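PDB 6IL9: fructuronate-tagaturonate epimerase UxaE from Cohnella laeviribosi in complex with 1 glycerol, which catalyses the interconversion of fructuronate and tagaturonate, probably with the help of a zinc ion bound in its TIM-barrel active site. Local coordinates for residues L181-G195 with R239-M251. Sequence-based numbering, arbitrary orientation.
Sequences LDCSEQIDNEAAQAG and RDVLVYREAIQFM
Asp188 and Val243 bring the two backbones together: Asp188 N donates to Val243 O at 3.0 Å, nearly straight and onto a lone pair. From there the short helix 189-193 lies antiparallel to residues 239-251, the axes 8.0 Å apart at 168°. Helix 234-259 is kinked here, Glu246 and Ala247 lacking their bonds to the preceding turn; a water inserts between Ala247 N and Val243 O, accepting from the first and donating to the second, and also donates to Gln186 O. Asp188 also caps helix 189-193, its OD1 accepting from Ala191 N.

Gln186 lays its amide flat on one face of the Phe250 ring, the planes 13° apart and NE2 3.4 Å above the ring centre; the bend at chi2 (82°) folds the amide over the ring. Cys183 SG meets the same ring at its edge, and Leu181 CD1 touches CE2 of Phe250 at 3.7 Å. Further along, Ile187 CD1 touches both Tyr244 CD1 and Ala247 CB, while Val243 CG2 packs on Ala192 CB. At the far end Arg239 grips Ala194 O with two nitrogens, NH1 at 2.9 Å and NH2 at 3.3 Å, the oxygen lying in the guanidinium plane.

The loop and short helix that follow barrel strand 178-182 thus pack on helix 234-259, which leads round to the next parallel strand, 267-271: a beta-alpha-beta crossover of the TIM barrel with a long insertion after its first strand. At the strand's C-terminal end Asp182 forms an Asx turn with Ser184 and bonds through OD2 to the zinc ligand His161, a second-shell link to the metal site.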
loop_
_atom_site.group_PDB
_atom_site.type_symbol
_atom_site.label_atom_id
_atom_site.label_comp_id
_atom_site.label_asym_id
_atom_site.label_seq_id
_atom_site.Cartn_x
_atom_site.Cartn_y
_atom_site.Cartn_z
ATOM N N LEU A 181 -10.040 -1.191 6.620
ATOM C CA LEU A 181 -11.191 -0.374 7.005
ATOM C C LEU A 181 -10.700 0.903 7.669
ATOM O O LEU A 181 -10.210 0.880 8.807
ATOM C CB LEU A 181 -12.130 -1.134 7.942
ATOM C CG LEU A 181 -13.437 -0.379 8.234
ATOM C CD1 LEU A 181 -14.229 -0.244 6.949
ATOM C CD2 LEU A 181 -14.259 -1.108 9.296
ATOM N N ASP A 182 -10.852 2.019 6.964
ATOM C CA ASP A 182 -10.568 3.337 7.508
ATOM C C ASP A 182 -11.708 3.737 8.434
ATOM O O ASP A 182 -12.841 3.944 7.978
ATOM C CB ASP A 182 -10.400 4.321 6.352
ATOM C CG ASP A 182 -9.857 5.669 6.787
ATOM O OD1 ASP A 182 -10.062 6.063 7.957
ATOM O OD2 ASP A 182 -9.213 6.335 5.939
ATOM N N CYS A 183 -11.411 3.849 9.734
ATOM C CA CYS A 183 -12.398 4.217 10.746
ATOM C C CYS A 183 -12.190 5.639 11.260
ATOM O O CYS A 183 -12.711 5.995 12.321
ATOM C CB CYS A 183 -12.366 3.220 11.905
ATOM S SG CYS A 183 -12.709 1.530 11.377
ATOM N N SER A 184 -11.437 6.457 10.518
ATOM C CA SER A 184 -11.118 7.804 10.982
ATOM C C SER A 184 -12.356 8.688 11.072
ATOM O O SER A 184 -12.437 9.548 11.955
ATOM C CB SER A 184 -10.073 8.442 10.060
ATOM O OG SER A 184 -10.609 8.703 8.770
ATOM N N GLU A 185 -13.331 8.495 10.183
ATOM C CA GLU A 185 -14.507 9.360 10.196
ATOM C C GLU A 185 -15.439 9.066 11.367
ATOM O O GLU A 185 -16.261 9.922 11.724
ATOM C CB GLU A 185 -15.265 9.234 8.876
ATOM C CG GLU A 185 -14.451 9.709 7.684
ATOM C CD GLU A 185 -15.309 10.169 6.526
ATOM O OE1 GLU A 185 -14.729 10.517 5.475
ATOM O OE2 GLU A 185 -16.555 10.182 6.663
ATOM N N GLN A 186 -15.338 7.886 11.973
ATOM C CA GLN A 186 -16.167 7.557 13.122
ATOM C C GLN A 186 -15.536 7.971 14.442
ATOM O O GLN A 186 -16.229 7.995 15.463
ATOM C CB GLN A 186 -16.463 6.054 13.139
ATOM C CG GLN A 186 -17.539 5.615 12.147
ATOM C CD GLN A 186 -17.014 5.428 10.727
ATOM O OE1 GLN A 186 -15.810 5.432 10.486
ATOM N NE2 GLN A 186 -17.932 5.275 9.778
ATOM N N ILE A 187 -14.244 8.292 14.445
ATOM C CA ILE A 187 -13.561 8.695 15.665
ATOM C C ILE A 187 -14.080 10.057 16.109
ATOM O O ILE A 187 -14.228 10.978 15.296
ATOM C CB ILE A 187 -12.043 8.729 15.438
ATOM C CG1 ILE A 187 -11.539 7.353 14.988
ATOM C CG2 ILE A 187 -11.323 9.182 16.690
ATOM C CD1 ILE A 187 -11.536 6.317 16.088
ATOM N N ASP A 188 -14.355 10.195 17.404
ATOM C CA ASP A 188 -14.821 11.475 17.944
ATOM C C ASP A 188 -13.604 12.255 18.433
ATOM O O ASP A 188 -13.193 12.163 19.591
ATOM C CB ASP A 188 -15.852 11.255 19.043
ATOM C CG ASP A 188 -16.556 12.542 19.443
ATOM O OD1 ASP A 188 -15.984 13.620 19.188
ATOM O OD2 ASP A 188 -17.671 12.478 20.002
ATOM N N ASN A 189 -13.030 13.059 17.534
ATOM C CA ASN A 189 -11.799 13.769 17.870
ATOM C C ASN A 189 -12.044 14.914 18.849
ATOM O O ASN A 189 -11.171 15.216 19.671
ATOM C CB ASN A 189 -11.129 14.280 16.594
ATOM C CG ASN A 189 -10.334 13.199 15.878
ATOM O OD1 ASN A 189 -9.196 12.910 16.244
ATOM N ND2 ASN A 189 -10.935 12.596 14.856
ATOM N N GLU A 190 -13.212 15.558 18.792
ATOM C CA GLU A 190 -13.479 16.631 19.743
ATOM C C GLU A 190 -13.596 16.076 21.158
ATOM O O GLU A 190 -13.164 16.717 22.121
ATOM C CB GLU A 190 -14.734 17.404 19.343
ATOM C CG GLU A 190 -15.804 16.593 18.628
ATOM C CD GLU A 190 -16.888 17.472 18.019
ATOM O OE1 GLU A 190 -17.195 18.527 18.615
ATOM O OE2 GLU A 190 -17.429 17.113 16.949
ATOM N N ALA A 191 -14.129 14.857 21.300
ATOM C CA ALA A 191 -14.136 14.203 22.606
ATOM C C ALA A 191 -12.724 13.917 23.100
ATOM O O ALA A 191 -12.492 13.861 24.311
ATOM C CB ALA A 191 -14.941 12.906 22.542
ATOM N N ALA A 192 -11.771 13.717 22.185
ATOM C CA ALA A 192 -10.402 13.455 22.614
ATOM C C ALA A 192 -9.731 14.718 23.140
ATOM O O ALA A 192 -8.864 14.634 24.016
ATOM C CB ALA A 192 -9.595 12.858 21.461
ATOM N N GLN A 193 -10.130 15.887 22.636
ATOM C CA GLN A 193 -9.540 17.166 23.018
ATOM C C GLN A 193 -10.320 17.896 24.104
ATOM O O GLN A 193 -9.795 18.855 24.680
ATOM C CB GLN A 193 -9.433 18.086 21.798
ATOM C CG GLN A 193 -8.990 17.393 20.523
ATOM C CD GLN A 193 -7.662 17.912 20.022
ATOM O OE1 GLN A 193 -7.023 18.739 20.675
ATOM N NE2 GLN A 193 -7.239 17.436 18.855
ATOM N N ALA A 194 -11.546 17.473 24.395
ATOM C CA ALA A 194 -12.415 18.228 25.281
ATOM C C ALA A 194 -11.934 18.133 26.727
ATOM O O ALA A 194 -11.157 17.250 27.098
ATOM C CB ALA A 194 -13.852 17.723 25.173
ATOM N N GLY A 195 -12.421 19.064 27.551
ATOM C CA GLY A 195 -12.182 19.011 28.980
ATOM C C GLY A 195 -12.835 17.805 29.638
ATOM O O GLY A 195 -13.696 17.127 29.077
ATOM N N ARG A 239 -13.358 8.878 28.503
ATOM C CA ARG A 239 -12.849 9.470 27.279
ATOM C C ARG A 239 -12.694 8.409 26.195
ATOM O O ARG A 239 -13.095 8.626 25.047
ATOM C CB ARG A 239 -11.529 10.186 27.550
ATOM C CG ARG A 239 -11.118 11.106 26.430
ATOM C CD ARG A 239 -9.757 11.735 26.699
ATOM N NE ARG A 239 -9.779 12.644 27.845
ATOM C CZ ARG A 239 -10.161 13.916 27.785
ATOM N NH1 ARG A 239 -10.570 14.437 26.636
ATOM N NH2 ARG A 239 -10.136 14.667 28.879
ATOM N N ASP A 240 -12.133 7.248 26.545
ATOM C CA ASP A 240 -11.950 6.177 25.564
ATOM C C ASP A 240 -13.275 5.759 24.932
ATOM O O ASP A 240 -13.353 5.564 23.715
ATOM C CB ASP A 240 -11.284 4.965 26.212
ATOM C CG ASP A 240 -9.778 5.103 26.313
ATOM O OD1 ASP A 240 -9.207 5.976 25.625
ATOM O OD2 ASP A 240 -9.175 4.324 27.079
ATOM N N VAL A 241 -14.319 5.596 25.747
ATOM C CA VAL A 241 -15.625 5.220 25.207
ATOM C C VAL A 241 -16.129 6.287 24.240
ATOM O O VAL A 241 -16.599 5.984 23.136
ATOM C CB VAL A 241 -16.623 4.959 26.353
ATOM C CG1 VAL A 241 -18.041 4.710 25.804
ATOM C CG2 VAL A 241 -16.169 3.779 27.198
ATOM N N LEU A 242 -16.019 7.564 24.623
ATOM C CA LEU A 242 -16.520 8.629 23.758
ATOM C C LEU A 242 -15.748 8.706 22.445
ATOM O O LEU A 242 -16.337 8.952 21.387
ATOM C CB LEU A 242 -16.449 9.969 24.485
ATOM C CG LEU A 242 -17.391 10.105 25.674
ATOM C CD1 LEU A 242 -17.202 11.464 26.339
ATOM C CD2 LEU A 242 -18.833 9.932 25.222
ATOM N N VAL A 243 -14.427 8.512 22.494
ATOM C CA VAL A 243 -13.616 8.678 21.294
ATOM C C VAL A 243 -13.844 7.524 20.322
ATOM O O VAL A 243 -13.896 7.727 19.103
ATOM C CB VAL A 243 -12.126 8.815 21.669
ATOM C CG1 VAL A 243 -11.264 8.844 20.412
ATOM C CG2 VAL A 243 -11.899 10.082 22.495
ATOM N N TYR A 244 -13.983 6.300 20.839
ATOM C CA TYR A 244 -13.848 5.104 20.024
ATOM C C TYR A 244 -15.111 4.264 19.864
ATOM O O TYR A 244 -15.132 3.411 18.970
ATOM C CB TYR A 244 -12.732 4.203 20.590
ATOM C CG TYR A 244 -11.358 4.828 20.477
ATOM C CD1 TYR A 244 -10.687 4.862 19.259
ATOM C CD2 TYR A 244 -10.749 5.415 21.578
ATOM C CE1 TYR A 244 -9.442 5.453 19.144
ATOM C CE2 TYR A 244 -9.498 6.011 21.471
ATOM C CZ TYR A 244 -8.853 6.022 20.251
ATOM O OH TYR A 244 -7.617 6.611 20.131
ATOM N N ARG A 245 -16.157 4.460 20.680
ATOM C CA ARG A 245 -17.279 3.517 20.665
ATOM C C ARG A 245 -17.931 3.441 19.290
ATOM O O ARG A 245 -18.215 2.347 18.788
ATOM C CB ARG A 245 -18.332 3.882 21.715
ATOM C CG ARG A 245 -19.551 2.975 21.650
ATOM C CD ARG A 245 -20.587 3.274 22.719
ATOM N NE ARG A 245 -21.928 2.867 22.287
ATOM C CZ ARG A 245 -22.387 1.617 22.302
ATOM N NH1 ARG A 245 -21.629 0.611 22.732
ATOM N NH2 ARG A 245 -23.620 1.368 21.879
ATOM N N GLU A 246 -18.195 4.597 18.670
ATOM C CA GLU A 246 -18.850 4.577 17.366
ATOM C C GLU A 246 -17.971 3.891 16.325
ATOM O O GLU A 246 -18.474 3.178 15.450
ATOM C CB GLU A 246 -19.205 6.001 16.935
ATOM C CG GLU A 246 -19.937 6.074 15.610
ATOM C CD GLU A 246 -20.286 7.501 15.214
ATOM O OE1 GLU A 246 -20.336 8.376 16.112
ATOM O OE2 GLU A 246 -20.516 7.744 14.007
ATOM N N ALA A 247 -16.653 4.084 16.417
ATOM C CA ALA A 247 -15.749 3.406 15.496
ATOM C C ALA A 247 -15.751 1.900 15.730
ATOM O O ALA A 247 -15.710 1.121 14.774
ATOM C CB ALA A 247 -14.336 3.974 15.631
ATOM N N ILE A 248 -15.783 1.479 16.995
ATOM C CA ILE A 248 -15.845 0.053 17.320
ATOM C C ILE A 248 -17.108 -0.565 16.741
ATOM O O ILE A 248 -17.078 -1.647 16.144
ATOM C CB ILE A 248 -15.778 -0.144 18.843
ATOM C CG1 ILE A 248 -14.402 0.274 19.370
ATOM C CG2 ILE A 248 -16.110 -1.604 19.233
ATOM C CD1 ILE A 248 -14.370 0.423 20.887
ATOM N N GLN A 249 -18.243 0.115 16.919
ATOM C CA GLN A 249 -19.496 -0.399 16.375
ATOM C C GLN A 249 -19.412 -0.543 14.866
ATOM O O GLN A 249 -19.955 -1.497 14.294
ATOM C CB GLN A 249 -20.648 0.524 16.762
ATOM C CG GLN A 249 -20.922 0.545 18.233
ATOM C CD GLN A 249 -21.305 -0.817 18.755
ATOM O OE1 GLN A 249 -20.677 -1.345 19.679
ATOM N NE2 GLN A 249 -22.340 -1.406 18.159
ATOM N N PHE A 250 -18.723 0.393 14.214
ATOM C CA PHE A 250 -18.566 0.364 12.765
ATOM C C PHE A 250 -17.677 -0.798 12.339
ATOM O O PHE A 250 -17.966 -1.471 11.345
ATOM C CB PHE A 250 -17.995 1.706 12.292
ATOM C CG PHE A 250 -17.779 1.798 10.802
ATOM C CD1 PHE A 250 -18.844 1.670 9.917
ATOM C CD2 PHE A 250 -16.513 2.044 10.293
ATOM C CE1 PHE A 250 -18.645 1.765 8.547
ATOM C CE2 PHE A 250 -16.302 2.138 8.922
ATOM C CZ PHE A 250 -17.369 1.991 8.048
ATOM N N MET A 251 -16.594 -1.044 13.084
ATOM C CA MET A 251 -15.748 -2.206 12.830
ATOM C C MET A 251 -16.561 -3.496 12.880
ATOM O O MET A 251 -16.476 -4.341 11.980
ATOM C CB MET A 251 -14.607 -2.259 13.860
ATOM C CG MET A 251 -13.607 -1.103 13.828
ATOM S SD MET A 251 -12.599 -0.946 15.355
ATOM C CE MET A 251 -12.078 0.756 15.173
HETATM O O HOH W 1 -15.766 6.577 17.608
HETATM O O HOH W 2 -17.774 10.157 16.335
#